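Local coordinates for protein signal peptidase I (Enterococcus faecalis, PDB 4ME8) that probably cleaves hydrophobic N-terminal signal or leader peptides from secreted proteins, acting as a serine-type endopeptidase of the S26 family, at residues 28-33 and 70-75; 95-100 and 122-127; 107-112 and 128-133. One frame throughout, in Å; residues are numbered along the deposited sequence.

Interactions 2 and 3 are closely coupled: their centres lie 13 Å apart, their segments alternate along the chain, and Ser123 OG comes within 2.9 Å of Val112 N, a probable hydrogen bond. Interaction 3 also meets interaction 1, where Ile33 CD1 packs 3.8 Å from Tyr110 CD2 in the same five-stranded sheet. Interactions 1 and 2 do not touch and lie on opposite sides of the chain's centre, 19 Å between centres. All three can be placed relative to Lys46, predicted to be an active-site residue: side chains of Val112, Phe126 and Tyr74 come to about 4, 5 and 10 Å from its side chain. The other such residue, Ser8, lies in the unmodelled part of the chain.

Interaction 1 (28-33 and 70-75); sequences QRFDII and LSEDYL
Phe30 and Tyr74 are brought together by two different first torsions: the Phe30 ring leaves beside its own backbone N (chi1 -57°), whereas that of Tyr74 is set between backbone N and carbonyl carbon (chi1 59°). The outcome is an offset edge-to-face pair in which the edge of Tyr74 is directed at the face of Phe30, with centroids 5.9 Å apart and planes at 63°. The closest carbons of the two rings are Phe30 CD1 and Tyr74 CE2, 3.9 Å apart, and the phenolic OH of Tyr74 lies 3.5 Å from that same CD1. Arg29 CG covers the centre of the opposite face of Phe30, 3.9 Å above the plane, while Tyr74 comes in off-centre, near CD1. Leu70 CB meets the ring at its edge, near the plane, 4.2 Å from Phe30 CZ.

This surface contact joins the type II beta turn that leads into strand 32-36 of the five-stranded antiparallel sheet to the loop that leaves strand 68-70 of the four-stranded one. Phe30 takes the positive-phi position of that turn. It is closed by Asp31 N to Gln28 O, and the Asp31 side chain adds a second link, accepting from Gln28 N through OD2 at 2.8 Å, from above the carboxylate plane.

Beyond the ring, Arg29 CD lies 3.7 Å from Leu70 CD1, the two side chains crossing at about a right angle. The guanidinium itself is engaged by the Ile49 carbonyl through NH1 and by Glu54 in a salt bridge through NH2. Glu72 lays CB over one face of the Tyr74 ring, and its carboxylate accepts a weak bond from Tyr74 OH; its firmer partners are Tyr58 OH on OE1 and Arg117 on OE2.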
# COMPACT_ATOMS: atom_id res chain seq x y z
N GLN A 28 -6.78 -8.46 -6.16
CA GLN A 28 -6.07 -9.33 -5.21
C GLN A 28 -4.80 -8.60 -4.79
O GLN A 28 -4.38 -7.67 -5.44
CB GLN A 28 -5.69 -10.65 -5.88
CG GLN A 28 -6.79 -11.30 -6.70
CD GLN A 28 -6.27 -12.48 -7.51
OE1 GLN A 28 -6.34 -12.49 -8.74
NE2 GLN A 28 -5.74 -13.49 -6.82
N ARG A 29 -4.17 -9.04 -3.71
CA ARG A 29 -2.95 -8.40 -3.23
C ARG A 29 -1.83 -8.34 -4.28
O ARG A 29 -1.57 -9.31 -4.99
CB ARG A 29 -2.44 -9.12 -1.98
CG ARG A 29 -1.38 -8.36 -1.19
CD ARG A 29 -0.74 -9.26 -0.14
NE ARG A 29 -1.72 -10.15 0.47
CZ ARG A 29 -2.66 -9.78 1.35
NH1 ARG A 29 -2.74 -8.51 1.75
NH2 ARG A 29 -3.52 -10.67 1.82
N PHE A 30 -1.19 -7.18 -4.35
CA PHE A 30 -0.11 -6.91 -5.30
C PHE A 30 -0.60 -6.58 -6.72
O PHE A 30 0.20 -6.29 -7.60
CB PHE A 30 0.96 -8.02 -5.32
CG PHE A 30 1.59 -8.29 -3.97
CD1 PHE A 30 2.10 -7.26 -3.20
CD2 PHE A 30 1.70 -9.59 -3.49
CE1 PHE A 30 2.70 -7.51 -1.97
CE2 PHE A 30 2.31 -9.85 -2.27
CZ PHE A 30 2.82 -8.80 -1.51
N ASP A 31 -1.91 -6.60 -6.92
CA ASP A 31 -2.49 -6.01 -8.12
C ASP A 31 -2.28 -4.50 -8.10
O ASP A 31 -2.26 -3.86 -7.04
CB ASP A 31 -4.00 -6.29 -8.22
CG ASP A 31 -4.32 -7.73 -8.65
OD1 ASP A 31 -3.39 -8.49 -9.00
OD2 ASP A 31 -5.52 -8.09 -8.67
N ILE A 32 -2.10 -3.94 -9.30
CA ILE A 32 -2.03 -2.50 -9.48
C ILE A 32 -3.43 -2.02 -9.81
O ILE A 32 -4.10 -2.60 -10.67
CB ILE A 32 -1.01 -2.11 -10.57
CG1 ILE A 32 0.40 -2.28 -10.01
CG2 ILE A 32 -1.20 -0.67 -11.02
CD1 ILE A 32 1.46 -2.37 -11.07
N ILE A 33 -3.87 -0.98 -9.11
CA ILE A 33 -5.24 -0.49 -9.26
C ILE A 33 -5.29 1.01 -9.49
O ILE A 33 -4.53 1.77 -8.89
CB ILE A 33 -6.11 -0.88 -8.05
CG1 ILE A 33 -5.46 -0.46 -6.72
CG2 ILE A 33 -6.36 -2.38 -8.03
CD1 ILE A 33 -6.39 -0.63 -5.55
N LEU A 70 5.83 -11.18 3.80
CA LEU A 70 5.61 -11.34 2.36
C LEU A 70 6.72 -10.67 1.58
O LEU A 70 7.04 -9.51 1.82
CB LEU A 70 4.28 -10.69 1.98
CG LEU A 70 3.03 -11.40 2.50
CD1 LEU A 70 1.78 -10.58 2.21
CD2 LEU A 70 2.92 -12.79 1.88
N SER A 71 7.30 -11.38 0.62
CA SER A 71 8.32 -10.77 -0.24
C SER A 71 7.71 -9.80 -1.25
O SER A 71 6.50 -9.81 -1.51
CB SER A 71 9.17 -11.84 -0.93
OG SER A 71 8.42 -12.99 -1.26
N GLU A 72 8.56 -8.93 -1.79
CA GLU A 72 8.19 -7.96 -2.82
C GLU A 72 9.31 -7.89 -3.85
O GLU A 72 10.14 -6.98 -3.83
CB GLU A 72 7.94 -6.58 -2.18
CG GLU A 72 6.72 -6.53 -1.26
CD GLU A 72 6.60 -5.22 -0.50
OE1 GLU A 72 7.26 -5.08 0.55
OE2 GLU A 72 5.81 -4.34 -0.92
N ASP A 73 9.33 -8.86 -4.76
CA ASP A 73 10.40 -8.96 -5.76
C ASP A 73 10.42 -7.78 -6.73
O ASP A 73 11.46 -7.51 -7.35
CB ASP A 73 10.28 -10.29 -6.53
CG ASP A 73 10.91 -11.47 -5.78
OD1 ASP A 73 11.56 -11.25 -4.73
OD2 ASP A 73 10.76 -12.63 -6.24
N TYR A 74 9.30 -7.07 -6.83
CA TYR A 74 9.22 -5.83 -7.61
C TYR A 74 9.93 -4.62 -6.96
O TYR A 74 10.15 -3.61 -7.63
CB TYR A 74 7.75 -5.46 -7.87
CG TYR A 74 6.92 -5.27 -6.62
CD1 TYR A 74 6.88 -4.04 -5.96
CD2 TYR A 74 6.16 -6.32 -6.10
CE1 TYR A 74 6.11 -3.87 -4.81
CE2 TYR A 74 5.39 -6.15 -4.96
CZ TYR A 74 5.38 -4.93 -4.31
OH TYR A 74 4.61 -4.80 -3.19
N LEU A 75 10.26 -4.71 -5.67
CA LEU A 75 11.02 -3.66 -4.98
C LEU A 75 12.54 -3.91 -4.95
O LEU A 75 13.32 -3.00 -4.61
CB LEU A 75 10.50 -3.49 -3.55
CG LEU A 75 9.06 -3.01 -3.30
CD1 LEU A 75 8.88 -2.67 -1.83
CD2 LEU A 75 8.69 -1.80 -4.16

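Interaction 2 (95-100 and 122-127); sequences ETLEAT and DSRYFG. With EDO (1,2-ethanediol), chain C.
Ala99 N and Arg124 O converge on one hydroxyl, O2 of a bound 1,2-ethanediol that probably came from the crystallisation liquor. Ala99 N donates to O2 over 3.2 Å (N-H...O angle 155°), and O2 in turn donates to Arg124 O over 2.8 Å, so the diol bridges the two backbones. Direct contact across the segments is apolar or backbone packing. Ala99 CB points into the carbonyls of the short helix 123-126, reaching Tyr125 O at 3.6 Å. Alongside it, Leu97 sends CD2 to within 3.8 Å of Arg124 O. Ala99 O presses on Gly127 CA at 3.4 Å, where the chain leaves helical geometry with positive phi.

The sequence DSRYFG ends the box E motif of type I signal peptidases; within it, 123-126 form a short, weakly bonded helix with Asp122 at the N-cap position. OD1 of Asp122 is held twice, by Arg124 N, the capping bond, on the anti side and tilted out of the carboxylate plane, at 3.3 Å, and by Arg124 NE on its syn lone pair at 3.0 Å. Arg124 NH2 completes a side-on, two-nitrogen salt bridge to OD2, 2.9 Å away, again using the syn lone pair. This grip fixes the rotation of the carboxylate; Ser120 OG and Gly114 N also bond OD2. Further bonds from Arg124 to Arg117 O and Gln90 OE1 tie the guanidinium to neighbouring loops. Arg124 CB lies over the centre of one face of the Tyr125 ring. Ser123 OG pairs with Gly127 O and with Val112 N of strand 109-113, joining the helix to the sheet.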
# COMPACT_ATOMS: atom_id res chain seq x y z
N GLU A 95 -1.65 1.59 12.97
CA GLU A 95 -1.78 2.42 14.17
C GLU A 95 -0.75 3.56 14.24
O GLU A 95 -1.02 4.59 14.85
CB GLU A 95 -1.66 1.57 15.44
CG GLU A 95 -2.68 0.45 15.55
CD GLU A 95 -2.67 -0.19 16.93
OE1 GLU A 95 -2.67 0.56 17.94
OE2 GLU A 95 -2.66 -1.44 17.01
N THR A 96 0.42 3.36 13.63
CA THR A 96 1.51 4.36 13.62
C THR A 96 1.21 5.54 12.69
O THR A 96 1.70 6.65 12.91
CB THR A 96 2.85 3.71 13.19
OG1 THR A 96 3.36 2.92 14.27
CG2 THR A 96 3.92 4.75 12.81
N LEU A 97 0.41 5.30 11.66
CA LEU A 97 0.21 6.30 10.63
C LEU A 97 -0.90 7.25 11.02
O LEU A 97 -2.02 6.82 11.30
CB LEU A 97 -0.13 5.64 9.30
CG LEU A 97 0.93 4.72 8.70
CD1 LEU A 97 0.30 3.91 7.58
CD2 LEU A 97 2.13 5.52 8.21
N GLU A 98 -0.55 8.54 11.05
CA GLU A 98 -1.50 9.64 11.23
C GLU A 98 -2.68 9.47 10.26
O GLU A 98 -3.83 9.61 10.66
CB GLU A 98 -0.75 10.97 11.00
CG GLU A 98 -1.59 12.25 11.04
CD GLU A 98 -0.75 13.54 10.95
OE1 GLU A 98 0.40 13.50 10.45
OE2 GLU A 98 -1.25 14.60 11.37
N ALA A 99 -2.38 9.14 9.01
CA ALA A 99 -3.42 9.01 7.99
C ALA A 99 -4.40 7.81 8.16
O ALA A 99 -5.47 7.81 7.54
CB ALA A 99 -2.77 8.96 6.61
N THR A 100 -4.05 6.81 8.97
CA THR A 100 -4.94 5.65 9.17
C THR A 100 -5.46 5.50 10.60
O THR A 100 -6.67 5.35 10.78
CB THR A 100 -4.30 4.32 8.74
OG1 THR A 100 -3.04 4.14 9.42
CG2 THR A 100 -4.09 4.29 7.22
N ASP A 122 0.64 7.82 -1.02
CA ASP A 122 -0.16 6.60 -0.99
C ASP A 122 -0.82 6.49 0.38
O ASP A 122 -0.96 7.50 1.06
CB ASP A 122 0.70 5.39 -1.37
CG ASP A 122 1.99 5.30 -0.59
OD1 ASP A 122 2.00 5.68 0.60
OD2 ASP A 122 3.01 4.85 -1.17
N SER A 123 -1.25 5.29 0.78
CA SER A 123 -2.06 5.15 1.99
C SER A 123 -1.32 5.56 3.26
O SER A 123 -1.95 5.90 4.26
CB SER A 123 -2.63 3.74 2.14
OG SER A 123 -3.69 3.52 1.22
N ARG A 124 0.02 5.52 3.23
CA ARG A 124 0.81 6.07 4.33
C ARG A 124 0.50 7.53 4.62
O ARG A 124 0.72 7.98 5.74
CB ARG A 124 2.31 5.95 4.05
CG ARG A 124 2.85 4.55 4.19
CD ARG A 124 4.28 4.47 3.69
NE ARG A 124 4.38 4.79 2.26
CZ ARG A 124 5.52 4.97 1.61
NH1 ARG A 124 6.69 4.85 2.24
NH2 ARG A 124 5.50 5.27 0.31
N TYR A 125 0.02 8.27 3.62
CA TYR A 125 -0.14 9.72 3.73
C TYR A 125 -1.54 10.25 3.40
O TYR A 125 -1.96 11.25 3.99
CB TYR A 125 0.91 10.42 2.86
CG TYR A 125 2.32 9.92 3.13
CD1 TYR A 125 2.91 10.10 4.37
CD2 TYR A 125 3.04 9.24 2.15
CE1 TYR A 125 4.20 9.63 4.63
CE2 TYR A 125 4.32 8.78 2.39
CZ TYR A 125 4.89 8.97 3.63
OH TYR A 125 6.16 8.51 3.88
N PHE A 126 -2.26 9.62 2.46
CA PHE A 126 -3.67 9.98 2.21
C PHE A 126 -4.72 9.00 2.80
O PHE A 126 -5.92 9.18 2.59
CB PHE A 126 -3.96 10.31 0.73
CG PHE A 126 -3.76 9.18 -0.26
CD1 PHE A 126 -4.15 7.87 0.01
CD2 PHE A 126 -3.25 9.46 -1.52
CE1 PHE A 126 -3.98 6.87 -0.92
CE2 PHE A 126 -3.08 8.45 -2.47
CZ PHE A 126 -3.45 7.15 -2.17
N GLY A 127 -4.26 7.98 3.52
CA GLY A 127 -5.18 7.09 4.23
C GLY A 127 -5.77 6.04 3.32
O GLY A 127 -5.29 5.83 2.21
C1 EDO C . 2.89 9.27 9.06
O1 EDO C . 4.17 9.02 8.43
C2 EDO C . 2.00 10.13 8.16
O2 EDO C . 0.68 9.57 8.04

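Interaction 3 (107-112 and 128-133); sequences EGMYFV and FVKQAS
Met109, modelled as selenomethionine, curls its chain back at chi3 (86°) and drops CE onto Phe128, 3.5 Å from CB, with the two side chains crossing at about a right angle. The same methyl touches the aliphatic CG of Lys130. Next to this cluster the Phe128 ring turns to Phe111, whose CD1 is 3.9 Å from Phe128 CE1; that atom reaches Phe111 at the edge of its ring, near the plane. On the other face of the sheet Val112 CG2 packs 3.9 Å from Val129 CG2.

Farther out, Gln131 lays its chain across the Tyr110 ring. CG stands 3.6 Å from the ring centroid and only 12° off the normal, a clear CH-pi contact, and the amide plane is tilted just 24° from the ring. Between the two faces runs the backbone ladder. Tyr110 and Val129 form an antiparallel hydrogen-bonded pair, with Tyr110 N to Val129 O at 2.9 Å and Val129 N to Tyr110 O also 2.9 Å, both donors lying in the carbonyl plane. Met109 faces Lys130 as a non-hydrogen-bonded pair. The ladder reaches its polar edge at Gln131 N to Gly108 O, 3.2 Å, where the donor lies well above the carbonyl plane as the chain turns into the 3-10 segment 131-133.

Strand 109-113 thus runs between edge strand 129-130 and strand 43-50, with Val112 against Lys46 and Ile33, Tyr110 against Leu48, Val129 against Phe35 of strand 32-36, and helix 123-126 coming before the edge strand in the chain.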
# COMPACT_ATOMS: atom_id res chain seq x y z
N GLU A 107 -13.79 -2.40 6.53
CA GLU A 107 -14.63 -3.07 5.55
C GLU A 107 -14.89 -2.12 4.37
O GLU A 107 -15.17 -0.93 4.57
CB GLU A 107 -15.94 -3.53 6.20
CG GLU A 107 -15.76 -4.54 7.32
N GLY A 108 -14.74 -2.64 3.16
CA GLY A 108 -14.96 -1.87 1.93
C GLY A 108 -13.86 -0.88 1.60
O GLY A 108 -14.10 0.12 0.93
N MSE A 109 -12.65 -1.17 2.05
CA MSE A 109 -11.51 -0.28 1.82
C MSE A 109 -10.23 -1.02 1.59
O MSE A 109 -10.11 -2.18 1.98
CB MSE A 109 -11.38 0.64 3.02
CG MSE A 109 -12.60 1.55 3.05
SE MSE A 109 -12.15 3.23 3.92
CE MSE A 109 -11.42 4.24 2.41
N TYR A 110 -9.28 -0.33 0.97
CA TYR A 110 -7.95 -0.86 0.65
C TYR A 110 -6.85 0.03 1.23
O TYR A 110 -7.02 1.24 1.38
CB TYR A 110 -7.75 -0.90 -0.87
CG TYR A 110 -8.60 -1.88 -1.67
CD1 TYR A 110 -8.87 -3.16 -1.20
CD2 TYR A 110 -9.07 -1.55 -2.94
CE1 TYR A 110 -9.60 -4.07 -1.95
CE2 TYR A 110 -9.80 -2.45 -3.70
CZ TYR A 110 -10.07 -3.70 -3.20
OH TYR A 110 -10.80 -4.60 -3.95
N PHE A 111 -5.71 -0.60 1.52
CA PHE A 111 -4.46 0.08 1.83
C PHE A 111 -3.57 -0.12 0.63
O PHE A 111 -3.35 -1.27 0.20
CB PHE A 111 -3.81 -0.52 3.08
CG PHE A 111 -2.60 0.23 3.55
CD1 PHE A 111 -2.74 1.33 4.37
CD2 PHE A 111 -1.33 -0.15 3.15
CE1 PHE A 111 -1.62 2.04 4.80
CE2 PHE A 111 -0.22 0.55 3.56
CZ PHE A 111 -0.36 1.65 4.39
N VAL A 112 -3.07 0.97 0.05
CA VAL A 112 -2.25 0.89 -1.16
C VAL A 112 -0.91 1.59 -0.97
O VAL A 112 -0.78 2.47 -0.13
CB VAL A 112 -2.99 1.47 -2.39
CG1 VAL A 112 -4.34 0.79 -2.59
CG2 VAL A 112 -3.15 2.99 -2.28
N PHE A 128 -6.84 5.38 3.78
CA PHE A 128 -7.42 4.25 3.05
C PHE A 128 -8.16 4.69 1.79
O PHE A 128 -8.67 5.81 1.71
CB PHE A 128 -8.36 3.44 3.95
CG PHE A 128 -7.70 2.86 5.18
CD1 PHE A 128 -6.78 1.82 5.06
CD2 PHE A 128 -8.00 3.35 6.45
CE1 PHE A 128 -6.17 1.28 6.19
CE2 PHE A 128 -7.39 2.81 7.58
CZ PHE A 128 -6.47 1.78 7.44
N VAL A 129 -8.23 3.78 0.81
CA VAL A 129 -8.92 4.03 -0.45
C VAL A 129 -10.26 3.28 -0.48
O VAL A 129 -10.30 2.09 -0.17
CB VAL A 129 -8.06 3.58 -1.65
CG1 VAL A 129 -8.81 3.74 -2.97
CG2 VAL A 129 -6.74 4.34 -1.66
N LYS A 130 -11.34 3.95 -0.85
CA LYS A 130 -12.64 3.27 -0.97
C LYS A 130 -12.61 2.30 -2.15
O LYS A 130 -12.29 2.70 -3.27
CB LYS A 130 -13.81 4.27 -1.10
CG LYS A 130 -14.14 4.97 0.21
CD LYS A 130 -15.51 5.62 0.27
CE LYS A 130 -15.99 5.68 1.72
NZ LYS A 130 -17.06 6.68 1.98
N GLN A 131 -12.91 1.03 -1.88
CA GLN A 131 -13.04 0.00 -2.92
C GLN A 131 -13.93 0.47 -4.08
O GLN A 131 -13.54 0.35 -5.24
CB GLN A 131 -13.64 -1.29 -2.35
CG GLN A 131 -12.74 -2.07 -1.42
CD GLN A 131 -13.26 -3.47 -1.10
OE1 GLN A 131 -14.25 -3.93 -1.65
NE2 GLN A 131 -12.57 -4.16 -0.21
N ALA A 132 -15.10 1.01 -3.74
CA ALA A 132 -16.07 1.46 -4.73
C ALA A 132 -15.52 2.50 -5.73
O ALA A 132 -16.05 2.63 -6.83
CB ALA A 132 -17.29 2.01 -4.03
N SER A 133 -14.48 3.23 -5.34
CA SER A 133 -13.88 4.25 -6.23
C SER A 133 -12.80 3.68 -7.18
O SER A 133 -12.29 4.40 -8.05
CB SER A 133 -13.32 5.42 -5.39
OG SER A 133 -12.22 5.01 -4.59